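PDB 3THI: protein (thiaminase I) from Bacillus subtilis, which degrades thiamin as a transferase, exchanging its thiazole part for another nucleophile at the pyrimidine methylene carbon. Local coordinates for residues S136-I139 with P140-N144; R193-I196 with N197-G200. One frame throughout, in Å; residues are numbered along the deposited sequence.

Contact 1: S136-I139 with P140-N144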
loop_
_atom_site.group_PDB
_atom_site.type_symbol
_atom_site.label_atom_id
_atom_site.label_comp_id
_atom_site.label_asym_id
_atom_site.label_seq_id
_atom_site.Cartn_x
_atom_site.Cartn_y
_atom_site.Cartn_z
ATOM N N SER A 136 7.985 10.580 -25.572
ATOM C CA SER A 136 7.290 11.839 -25.353
ATOM C C SER A 136 7.233 12.178 -23.881
ATOM O O SER A 136 7.039 11.302 -23.043
ATOM C CB SER A 136 5.870 11.774 -25.903
ATOM O OG SER A 136 5.271 13.056 -25.813
ATOM N N GLU A 137 7.379 13.457 -23.573
ATOM C CA GLU A 137 7.344 13.915 -22.192
ATOM C C GLU A 137 5.987 14.479 -21.803
ATOM O O GLU A 137 5.793 14.910 -20.676
ATOM C CB GLU A 137 8.429 14.967 -21.969
ATOM C CG GLU A 137 9.803 14.374 -21.748
ATOM C CD GLU A 137 9.891 13.585 -20.461
ATOM O OE1 GLU A 137 10.038 14.210 -19.400
ATOM O OE2 GLU A 137 9.817 12.342 -20.501
ATOM N N GLN A 138 5.047 14.452 -22.741
ATOM C CA GLN A 138 3.709 14.980 -22.524
ATOM C C GLN A 138 2.973 14.250 -21.406
ATOM O O GLN A 138 3.172 13.053 -21.195
ATOM C CB GLN A 138 2.909 14.891 -23.818
ATOM C CG GLN A 138 2.671 13.478 -24.308
ATOM C CD GLN A 138 2.059 13.442 -25.690
ATOM O OE1 GLN A 138 0.844 13.570 -25.857
ATOM N NE2 GLN A 138 2.899 13.267 -26.692
ATOM N N ILE A 139 2.127 14.984 -20.693
ATOM C CA ILE A 139 1.349 14.431 -19.591
ATOM C C ILE A 139 -0.144 14.550 -19.944
ATOM O O ILE A 139 -0.694 15.649 -19.988
ATOM C CB ILE A 139 1.632 15.215 -18.278
ATOM C CG1 ILE A 139 3.139 15.344 -18.027
ATOM C CG2 ILE A 139 0.993 14.520 -17.092
ATOM C CD1 ILE A 139 3.470 16.373 -16.986
ATOM N N PRO A 140 -0.840 13.415 -20.110
ATOM C CA PRO A 140 -0.363 12.036 -19.989
ATOM C C PRO A 140 0.227 11.503 -21.289
ATOM O O PRO A 140 0.233 12.197 -22.298
ATOM C CB PRO A 140 -1.644 11.288 -19.638
ATOM C CG PRO A 140 -2.641 11.973 -20.516
ATOM C CD PRO A 140 -2.301 13.437 -20.331
ATOM N N PRO A 141 0.774 10.273 -21.261
ATOM C CA PRO A 141 1.362 9.641 -22.445
ATOM C C PRO A 141 0.334 9.552 -23.569
ATOM O O PRO A 141 -0.874 9.665 -23.330
ATOM C CB PRO A 141 1.723 8.245 -21.928
ATOM C CG PRO A 141 2.135 8.513 -20.541
ATOM C CD PRO A 141 1.091 9.491 -20.049
ATOM N N PRO A 142 0.796 9.382 -24.816
ATOM C CA PRO A 142 -0.168 9.284 -25.908
ATOM C C PRO A 142 -1.003 8.027 -25.729
ATOM O O PRO A 142 -0.620 7.099 -25.006
ATOM C CB PRO A 142 0.727 9.159 -27.150
ATOM C CG PRO A 142 1.972 9.867 -26.754
ATOM C CD PRO A 142 2.175 9.368 -25.341
ATOM N N GLN A 143 -2.143 8.008 -26.402
ATOM C CA GLN A 143 -3.055 6.882 -26.374
ATOM C C GLN A 143 -2.320 5.576 -26.692
ATOM O O GLN A 143 -1.539 5.514 -27.641
ATOM C CB GLN A 143 -4.160 7.135 -27.403
ATOM C CG GLN A 143 -5.140 5.999 -27.574
ATOM C CD GLN A 143 -6.501 6.503 -27.959
ATOM O OE1 GLN A 143 -7.249 6.994 -27.111
ATOM N NE2 GLN A 143 -6.822 6.422 -29.242
ATOM N N ASN A 144 -2.540 4.559 -25.860
ATOM C CA ASN A 144 -1.928 3.237 -26.031
ATOM C C ASN A 144 -0.398 3.218 -26.243
ATOM O O ASN A 144 0.139 2.332 -26.903
ATOM C CB ASN A 144 -2.638 2.484 -27.166
ATOM C CG ASN A 144 -2.465 0.985 -27.066
ATOM O OD1 ASN A 144 -2.295 0.444 -25.974
ATOM N ND2 ASN A 144 -2.521 0.302 -28.202
HETATM O O HOH W 1 -0.716 14.214 -23.498
#
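S136 meets P142 across this turn, its CB 4.4 Å from CG of the proline, while its OG accepts from the side chain of Q138. The amide of Q138 gives its NE2 hydrogen to S136 OG over 2.5 Å, shorter than usual for such a bond, with the oxygen lying in the amide plane and an N-H...O angle of 164°. The backbone N of Q138 points at the same oxygen, but only in a weak bond. E137 turns the other way: its carboxylate accepts from the backbone N of K202, beyond the turn. Q138 makes the side-chain contacts to P140 and P142. With chi1 at 64°, its CG sits between the backbone N and the carbonyl carbon, and the rest of the chain runs out extended, which brings the amide alongside P140 O and the P142 ring. There Q138 CG comes 3.4 Å from P140 O, and NE2 lies 3.5 Å from P142 CG, the amide crossing the pyrrolidine ring at a slant. At its other end, the oxygen OE1 receives a hydrogen from a water at 2.9 Å, and that water gives a second one to P140 O, bridging side chain to backbone. I139 precedes a cis peptide bond, which tucks its CA to within 3.0 Å of P140 CA and bends the chain back sharply. Its side chain, like the ring of P140, packs on W219 of helix 215-222. Three successive prolines have no amide N-H to offer, and no direct hydrogen bond joins 136-139 to 140-144; the polar links within the turn are thus a serine-held amide and a water bridge, while backbone bonding of P142 with G225 and the bond of P141 O with S224 OG tie it to the neighbouring loop.

Contact 2: R193-I196 with N197-G200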
loop_
_atom_site.group_PDB
_atom_site.type_symbol
_atom_site.label_atom_id
_atom_site.label_comp_id
_atom_site.label_asym_id
_atom_site.label_seq_id
_atom_site.Cartn_x
_atom_site.Cartn_y
_atom_site.Cartn_z
ATOM N N ARG A 193 15.482 3.258 -13.402
ATOM C CA ARG A 193 15.684 4.073 -14.594
ATOM C C ARG A 193 14.898 3.492 -15.742
ATOM O O ARG A 193 14.317 4.232 -16.526
ATOM C CB ARG A 193 17.153 4.119 -15.003
ATOM C CG ARG A 193 17.986 4.988 -14.121
ATOM C CD ARG A 193 19.401 5.088 -14.618
ATOM N NE ARG A 193 19.900 6.395 -14.248
ATOM C CZ ARG A 193 20.219 7.342 -15.119
ATOM N NH1 ARG A 193 20.110 7.111 -16.419
ATOM N NH2 ARG A 193 20.588 8.538 -14.685
ATOM N N LEU A 194 14.896 2.164 -15.851
ATOM C CA LEU A 194 14.173 1.494 -16.924
ATOM C C LEU A 194 12.692 1.895 -16.871
ATOM O O LEU A 194 12.078 2.163 -17.906
ATOM C CB LEU A 194 14.312 -0.021 -16.798
ATOM C CG LEU A 194 13.773 -0.772 -18.011
ATOM C CD1 LEU A 194 14.559 -0.361 -19.244
ATOM C CD2 LEU A 194 13.840 -2.257 -17.790
ATOM N N LEU A 195 12.148 1.966 -15.654
ATOM C CA LEU A 195 10.761 2.349 -15.431
ATOM C C LEU A 195 10.525 3.786 -15.870
ATOM O O LEU A 195 9.517 4.087 -16.501
ATOM C CB LEU A 195 10.410 2.218 -13.957
ATOM C CG LEU A 195 10.240 0.821 -13.393
ATOM C CD1 LEU A 195 10.203 0.899 -11.888
ATOM C CD2 LEU A 195 8.973 0.186 -13.957
ATOM N N ILE A 196 11.439 4.671 -15.484
ATOM C CA ILE A 196 11.366 6.082 -15.842
ATOM C C ILE A 196 11.485 6.206 -17.360
ATOM O O ILE A 196 10.772 6.982 -17.998
ATOM C CB ILE A 196 12.492 6.871 -15.143
ATOM C CG1 ILE A 196 12.206 6.946 -13.638
ATOM C CG2 ILE A 196 12.651 8.249 -15.762
ATOM C CD1 ILE A 196 13.397 7.376 -12.789
ATOM N N ASN A 197 12.369 5.398 -17.928
ATOM C CA ASN A 197 12.578 5.391 -19.366
ATOM C C ASN A 197 11.293 4.997 -20.113
ATOM O O ASN A 197 10.982 5.543 -21.184
ATOM C CB ASN A 197 13.705 4.420 -19.724
ATOM C CG ASN A 197 14.119 4.533 -21.169
ATOM O OD1 ASN A 197 14.543 5.601 -21.623
ATOM N ND2 ASN A 197 13.972 3.450 -21.907
ATOM N N MET A 198 10.553 4.047 -19.547
ATOM C CA MET A 198 9.308 3.585 -20.160
ATOM C C MET A 198 8.138 4.561 -19.994
ATOM O O MET A 198 7.311 4.719 -20.896
ATOM C CB MET A 198 8.916 2.209 -19.604
ATOM C CG MET A 198 9.899 1.092 -19.973
ATOM S SD MET A 198 9.261 -0.550 -19.591
ATOM C CE MET A 198 9.936 -0.822 -17.887
ATOM N N ALA A 199 8.102 5.227 -18.843
ATOM C CA ALA A 199 7.038 6.166 -18.503
ATOM C C ALA A 199 7.265 7.601 -18.959
ATOM O O ALA A 199 6.311 8.317 -19.281
ATOM C CB ALA A 199 6.800 6.139 -16.996
ATOM N N GLY A 200 8.530 8.005 -19.009
ATOM C CA GLY A 200 8.856 9.372 -19.365
ATOM C C GLY A 200 9.190 10.055 -18.050
ATOM O O GLY A 200 8.575 9.764 -17.024
#
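With chi1 at -171°, the CG of L194 extends opposite its amide nitrogen, whereas M198 sets its CG beside the backbone N and then bends at chi3, -93°; together these turns bring the methionine methyl against the leucine. M198 CE lies 3.8 Å from L194 CG, the two side chains meeting obliquely one helical turn apart. The same methyl also reaches L195, at 4.2 Å from CD2, so it rests against two neighbouring leucines. Closer to the backbone, M198 CG passes 3.2 Å from L194 O, the carbonyl that accepts from M198 N. These are the last two turns of helix 186-199, held by the regular i to i+4 ladder: N197 N to R193 O (2.7 Å), M198 N to L194 O, A199 N to L195 O, and finally G200 N to I196 O (2.7 Å). G200 N closes the ladder; beyond it the chain leaves helical geometry, with phi 103°, a backbone shape that glycine accommodates because it has no CB to press on A199 O. It ends this helix and is at the same time the N-cap of helix 201-205, a break between two consecutive helices. L194 and L195 face helix 124-131, with L194 on Y125 and Y128, while M198 and A199 pack on strand 147-149. On the polar side, N197 gives its ND2 hydrogen to T133 OG1, and the guanidinium of R193 leads away from the turn to the carbonyl oxygen of A360, near the C-terminal end of the modelled chain.

Overall arrangement
Contact 1 is a surface turn, its centre about 26 Å from the centre of the chain, whereas contact 2, its centre about 21 Å from the same point, is partly buried, with four of its eight touching residues enclosed. Their centres are about 13 Å apart, and they meet where E137 OE2 packs 3.3 Å from G200 CA. Both belong to the surroundings of strand 147-149: residues 136-144 lie in the loop that joins helix 124-131 to it, and helix 186-199 packs on both elements. The chemistry follows the setting. The proline-rich turn relies on side-chain amide, hydroxyl and water, the helix end on repeated backbone bonds and apolar packing.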